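Local coordinates for LP1413 - SCCmec type IV-encoded DNA binding protein (Staphylococcus aureus, PDB 6BTC) that binds single-stranded DNA and is encoded by staphylococcal cassette chromosome elements, at residues 8-20 with 30-42. Sequence-based numbering, arbitrary orientation.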
loop_
_atom_site.group_PDB
_atom_site.type_symbol
_atom_site.label_atom_id
_atom_site.label_comp_id
_atom_site.label_asym_id
_atom_site.label_seq_id
_atom_site.Cartn_x
_atom_site.Cartn_y
_atom_site.Cartn_z
ATOM N N GLN A 8 9.585 -6.646 7.787
ATOM C CA GLN A 8 8.419 -6.484 6.925
ATOM C C GLN A 8 7.285 -5.785 7.661
ATOM O O GLN A 8 6.571 -4.971 7.071
ATOM C CB GLN A 8 7.969 -7.839 6.394
ATOM C CG GLN A 8 8.947 -8.449 5.413
ATOM C CD GLN A 8 8.657 -9.908 5.138
ATOM O OE1 GLN A 8 7.745 -10.493 5.726
ATOM N NE2 GLN A 8 9.436 -10.509 4.242
ATOM N N GLU A 9 7.120 -6.065 8.954
ATOM C CA GLU A 9 6.132 -5.337 9.737
ATOM C C GLU A 9 6.369 -3.837 9.656
ATOM O O GLU A 9 5.415 -3.056 9.578
ATOM C CB GLU A 9 6.161 -5.787 11.198
ATOM C CG GLU A 9 5.809 -7.252 11.427
ATOM C CD GLU A 9 4.333 -7.561 11.202
ATOM O OE1 GLU A 9 3.492 -6.639 11.329
ATOM O OE2 GLU A 9 4.023 -8.740 10.901
ATOM N N LYS A 10 7.637 -3.414 9.686
ATOM C CA LYS A 10 7.941 -1.986 9.693
ATOM C C LYS A 10 7.617 -1.357 8.347
ATOM O O LYS A 10 6.987 -0.298 8.285
ATOM C CB LYS A 10 9.412 -1.752 10.053
ATOM C CG LYS A 10 9.732 -1.921 11.536
ATOM C CD LYS A 10 11.200 -1.615 11.836
ATOM C CE LYS A 10 11.559 -1.902 13.290
ATOM N NZ LYS A 10 13.006 -1.678 13.572
ATOM N N LEU A 11 8.056 -1.985 7.259
ATOM C CA LEU A 11 7.732 -1.473 5.938
ATOM C C LEU A 11 6.221 -1.472 5.698
ATOM O O LEU A 11 5.680 -0.509 5.142
ATOM C CB LEU A 11 8.452 -2.297 4.869
ATOM C CG LEU A 11 8.047 -2.000 3.422
ATOM C CD1 LEU A 11 8.297 -0.541 3.081
ATOM C CD2 LEU A 11 8.784 -2.876 2.445
ATOM N N TYR A 12 5.523 -2.538 6.116
ATOM C CA TYR A 12 4.077 -2.612 5.923
ATOM C C TYR A 12 3.358 -1.512 6.699
ATOM O O TYR A 12 2.491 -0.818 6.155
ATOM C CB TYR A 12 3.562 -3.994 6.335
ATOM C CG TYR A 12 2.049 -4.089 6.431
ATOM C CD1 TYR A 12 1.277 -4.423 5.326
ATOM C CD2 TYR A 12 1.402 -3.840 7.632
ATOM C CE1 TYR A 12 -0.107 -4.508 5.419
ATOM C CE2 TYR A 12 0.025 -3.916 7.739
ATOM C CZ TYR A 12 -0.726 -4.249 6.633
ATOM O OH TYR A 12 -2.104 -4.316 6.762
ATOM N N ASN A 13 3.683 -1.350 7.984
ATOM C CA ASN A 13 3.081 -0.266 8.755
ATOM C C ASN A 13 3.262 1.075 8.049
ATOM O O ASN A 13 2.373 1.934 8.091
ATOM C CB ASN A 13 3.680 -0.197 10.159
ATOM C CG ASN A 13 3.452 -1.468 10.971
ATOM O OD1 ASN A 13 2.476 -2.190 10.776
ATOM N ND2 ASN A 13 4.364 -1.735 11.903
ATOM N N PHE A 14 4.407 1.269 7.389
ATOM C CA PHE A 14 4.662 2.530 6.698
ATOM C C PHE A 14 3.801 2.647 5.452
ATOM O O PHE A 14 3.213 3.701 5.190
ATOM C CB PHE A 14 6.144 2.652 6.313
ATOM C CG PHE A 14 6.413 3.747 5.308
ATOM C CD1 PHE A 14 6.438 5.076 5.701
ATOM C CD2 PHE A 14 6.616 3.451 3.978
ATOM C CE1 PHE A 14 6.668 6.086 4.774
ATOM C CE2 PHE A 14 6.847 4.461 3.045
ATOM C CZ PHE A 14 6.874 5.778 3.453
ATOM N N ILE A 15 3.764 1.590 4.642
ATOM C CA ILE A 15 2.994 1.622 3.407
ATOM C C ILE A 15 1.535 1.931 3.708
ATOM O O ILE A 15 0.904 2.742 3.023
ATOM C CB ILE A 15 3.150 0.288 2.659
ATOM C CG1 ILE A 15 4.598 0.088 2.208
ATOM C CG2 ILE A 15 2.192 0.209 1.465
ATOM C CD1 ILE A 15 5.041 0.964 1.054
ATOM N N ILE A 16 0.986 1.300 4.745
ATOM C CA ILE A 16 -0.407 1.513 5.119
ATOM C C ILE A 16 -0.639 2.983 5.440
ATOM O O ILE A 16 -1.532 3.627 4.881
ATOM C CB ILE A 16 -0.784 0.617 6.316
ATOM C CG1 ILE A 16 -0.733 -0.865 5.933
ATOM C CG2 ILE A 16 -2.154 0.985 6.870
ATOM C CD1 ILE A 16 -1.664 -1.263 4.793
ATOM N N ALA A 17 0.148 3.518 6.371
ATOM C CA ALA A 17 0.009 4.914 6.766
ATOM C C ALA A 17 0.164 5.836 5.564
ATOM O O ALA A 17 -0.647 6.742 5.350
ATOM C CB ALA A 17 1.042 5.241 7.842
ATOM N N LYS A 18 1.185 5.590 4.743
ATOM C CA LYS A 18 1.418 6.431 3.576
ATOM C C LYS A 18 0.246 6.368 2.592
ATOM O O LYS A 18 -0.065 7.369 1.941
ATOM C CB LYS A 18 2.725 6.015 2.898
ATOM C CG LYS A 18 3.298 7.026 1.917
ATOM C CD LYS A 18 3.850 8.281 2.609
ATOM C CE LYS A 18 4.358 9.305 1.570
ATOM N NZ LYS A 18 4.830 10.597 2.168
ATOM N N SER A 19 -0.418 5.218 2.464
ATOM C CA SER A 19 -1.573 5.151 1.572
ATOM C C SER A 19 -2.717 6.018 2.093
ATOM O O SER A 19 -3.353 6.743 1.324
ATOM C CB SER A 19 -2.030 3.704 1.402
ATOM O OG SER A 19 -2.621 3.251 2.613
ATOM N N PHE A 20 -2.973 5.987 3.400
ATOM C CA PHE A 20 -4.051 6.805 3.949
ATOM C C PHE A 20 -3.756 8.293 3.825
ATOM O O PHE A 20 -4.690 9.097 3.732
ATOM C CB PHE A 20 -4.295 6.466 5.419
ATOM C CG PHE A 20 -5.180 5.265 5.643
ATOM C CD1 PHE A 20 -6.562 5.385 5.619
ATOM C CD2 PHE A 20 -4.629 4.022 5.913
ATOM C CE1 PHE A 20 -7.380 4.282 5.849
ATOM C CE2 PHE A 20 -5.441 2.917 6.141
ATOM C CZ PHE A 20 -6.816 3.050 6.113
ATOM N N TYR A 30 1.970 0.668 -5.479
ATOM C CA TYR A 30 2.752 0.212 -4.336
ATOM C C TYR A 30 4.202 0.682 -4.439
ATOM O O TYR A 30 4.788 1.130 -3.445
ATOM C CB TYR A 30 2.699 -1.312 -4.236
ATOM C CG TYR A 30 3.706 -1.866 -3.263
ATOM C CD1 TYR A 30 3.526 -1.709 -1.900
ATOM C CD2 TYR A 30 4.847 -2.524 -3.708
ATOM C CE1 TYR A 30 4.438 -2.201 -0.999
ATOM C CE2 TYR A 30 5.773 -3.024 -2.813
ATOM C CZ TYR A 30 5.562 -2.857 -1.462
ATOM O OH TYR A 30 6.468 -3.342 -0.560
ATOM N N GLY A 31 4.800 0.571 -5.628
ATOM C CA GLY A 31 6.193 0.938 -5.793
ATOM C C GLY A 31 6.453 2.415 -5.574
ATOM O O GLY A 31 7.523 2.795 -5.099
ATOM N N GLU A 32 5.486 3.270 -5.914
ATOM C CA GLU A 32 5.651 4.694 -5.645
ATOM C C GLU A 32 5.708 4.961 -4.150
ATOM O O GLU A 32 6.519 5.772 -3.688
ATOM C CB GLU A 32 4.524 5.483 -6.301
ATOM C CG GLU A 32 4.661 5.527 -7.814
ATOM C CD GLU A 32 3.441 6.090 -8.503
ATOM O OE1 GLU A 32 2.429 6.363 -7.813
ATOM O OE2 GLU A 32 3.502 6.258 -9.738
ATOM N N LEU A 33 4.875 4.268 -3.370
ATOM C CA LEU A 33 4.917 4.443 -1.924
ATOM C C LEU A 33 6.160 3.802 -1.336
ATOM O O LEU A 33 6.746 4.326 -0.383
ATOM C CB LEU A 33 3.671 3.844 -1.280
ATOM C CG LEU A 33 2.306 4.327 -1.768
ATOM C CD1 LEU A 33 1.217 3.636 -0.978
ATOM C CD2 LEU A 33 2.196 5.825 -1.630
ATOM N N ARG A 34 6.566 2.659 -1.887
ATOM C CA ARG A 34 7.709 1.925 -1.353
ATOM C C ARG A 34 8.995 2.738 -1.478
ATOM O O ARG A 34 9.828 2.746 -0.563
ATOM C CB ARG A 34 7.844 0.596 -2.095
ATOM C CG ARG A 34 8.866 -0.355 -1.514
ATOM C CD ARG A 34 9.318 -1.357 -2.567
ATOM N NE ARG A 34 10.292 -0.774 -3.494
ATOM C CZ ARG A 34 10.110 -0.599 -4.802
ATOM N NH1 ARG A 34 8.979 -0.962 -5.401
ATOM N NH2 ARG A 34 11.084 -0.060 -5.523
ATOM N N LYS A 35 9.171 3.426 -2.607
ATOM C CA LYS A 35 10.386 4.183 -2.867
ATOM C C LYS A 35 10.554 5.367 -1.932
ATOM O O LYS A 35 11.644 5.940 -1.882
ATOM C CB LYS A 35 10.395 4.654 -4.318
ATOM C CG LYS A 35 10.541 3.507 -5.308
ATOM C CD LYS A 35 10.606 3.996 -6.743
ATOM C CE LYS A 35 10.603 2.828 -7.714
ATOM N NZ LYS A 35 10.959 3.257 -9.097
ATOM N N LYS A 36 9.523 5.734 -1.186
ATOM C CA LYS A 36 9.630 6.788 -0.189
ATOM C C LYS A 36 10.051 6.262 1.174
ATOM O O LYS A 36 10.234 7.058 2.103
ATOM C CB LYS A 36 8.292 7.528 -0.091
ATOM C CG LYS A 36 7.868 8.091 -1.437
ATOM C CD LYS A 36 6.639 8.968 -1.352
ATOM C CE LYS A 36 6.317 9.562 -2.719
ATOM N NZ LYS A 36 5.277 10.617 -2.622
ATOM N N TYR A 37 10.206 4.950 1.315
ATOM C CA TYR A 37 10.647 4.375 2.577
ATOM C C TYR A 37 12.136 4.645 2.758
ATOM O O TYR A 37 12.930 4.422 1.838
ATOM C CB TYR A 37 10.370 2.876 2.582
ATOM C CG TYR A 37 10.500 2.197 3.922
ATOM C CD1 TYR A 37 9.826 2.674 5.028
ATOM C CD2 TYR A 37 11.266 1.048 4.067
ATOM C CE1 TYR A 37 9.929 2.045 6.251
ATOM C CE2 TYR A 37 11.368 0.406 5.288
ATOM C CZ TYR A 37 10.701 0.910 6.368
ATOM O OH TYR A 37 10.802 0.277 7.575
ATOM N N ASN A 38 12.517 5.130 3.943
ATOM C CA ASN A 38 13.889 5.589 4.146
ATOM C C ASN A 38 14.858 4.440 4.384
ATOM O O ASN A 38 16.042 4.557 4.056
ATOM C CB ASN A 38 13.950 6.563 5.323
ATOM C CG ASN A 38 13.325 7.911 4.997
ATOM O OD1 ASN A 38 13.336 8.353 3.851
ATOM N ND2 ASN A 38 12.777 8.567 6.011
ATOM N N VAL A 39 14.390 3.345 4.933
ATOM C CA VAL A 39 15.243 2.221 5.284
ATOM C C VAL A 39 15.425 1.327 4.066
ATOM O O VAL A 39 14.526 1.164 3.235
ATOM C CB VAL A 39 14.648 1.448 6.479
ATOM C CG1 VAL A 39 15.313 0.090 6.647
ATOM C CG2 VAL A 39 14.779 2.264 7.754
ATOM N N VAL A 40 16.612 0.753 3.960
ATOM C CA VAL A 40 16.902 -0.240 2.935
ATOM C C VAL A 40 16.289 -1.564 3.359
ATOM O O VAL A 40 16.283 -1.912 4.547
ATOM C CB VAL A 40 18.425 -0.369 2.726
ATOM C CG1 VAL A 40 18.760 -1.514 1.766
ATOM C CG2 VAL A 40 19.011 0.946 2.221
ATOM N N CYS A 41 15.761 -2.311 2.395
ATOM C CA CYS A 41 15.307 -3.663 2.680
ATOM C C CYS A 41 15.456 -4.508 1.426
ATOM O O CYS A 41 15.514 -3.998 0.304
ATOM C CB CYS A 41 13.862 -3.696 3.197
ATOM S SG CYS A 41 12.718 -2.637 2.320
ATOM N N SER A 42 15.531 -5.816 1.642
ATOM C CA SER A 42 15.776 -6.738 0.548
ATOM C C SER A 42 14.635 -6.699 -0.457
ATOM O O SER A 42 13.508 -6.309 -0.151
ATOM C CB SER A 42 15.925 -8.156 1.080
ATOM O OG SER A 42 14.861 -8.469 1.969
#
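Ser19, which touches Leu33, gives its OG to Ile16 O at 2.5 Å, an oxygen that also accepts from the backbone N of Phe20. Ser19 thus turns its OG back to its own helix, while its CB rests 4.0 Å from Leu33 CD1. The other methyl of Leu33, CD2, meets Lys18 CG. The remaining contacts are largely apolar. With CG anti to the backbone N (chi1 172°), the Leu11 branch point lies against the second segment, and its methyls serve different partners. CD1 sits over one face of the Tyr37 ring, 3.7 Å from the centroid, a CH-pi contact; Val39 N lies over the opposite face. CD2 reaches Tyr30 OH and Cys41 SG. Phe14 and Tyr37 lie alongside each other and point opposite ways. Their ring planes meet at an oblique 39°, with Phe14 CD2 3.5 Å from Tyr37 CD1. Leu33 O approaches the Phe14 ring at its edge, 3.4 Å from CE2. Ile15 CD1 touches both Tyr30 CE1 and Arg34 CA, 3.7 Å from the latter. Nearer the surface, the Lys18 chain runs nearly perpendicular to that of Lys36. Lys18 NZ and Lys36 NZ are 4.8 Å apart, so the like charges probably repel mildly. Tyr30 OH also makes a weak hydrogen bond to Gln46 O, linking this contact to helix 43-59. Helices 8-20 and 30-34 cross at 109°. Such packing of the first helix on the short second helix, and on the turn and loop that lead to helix 43-59, is characteristic of a winged helix-turn-helix fold, consistent with the three-stranded antiparallel sheet here.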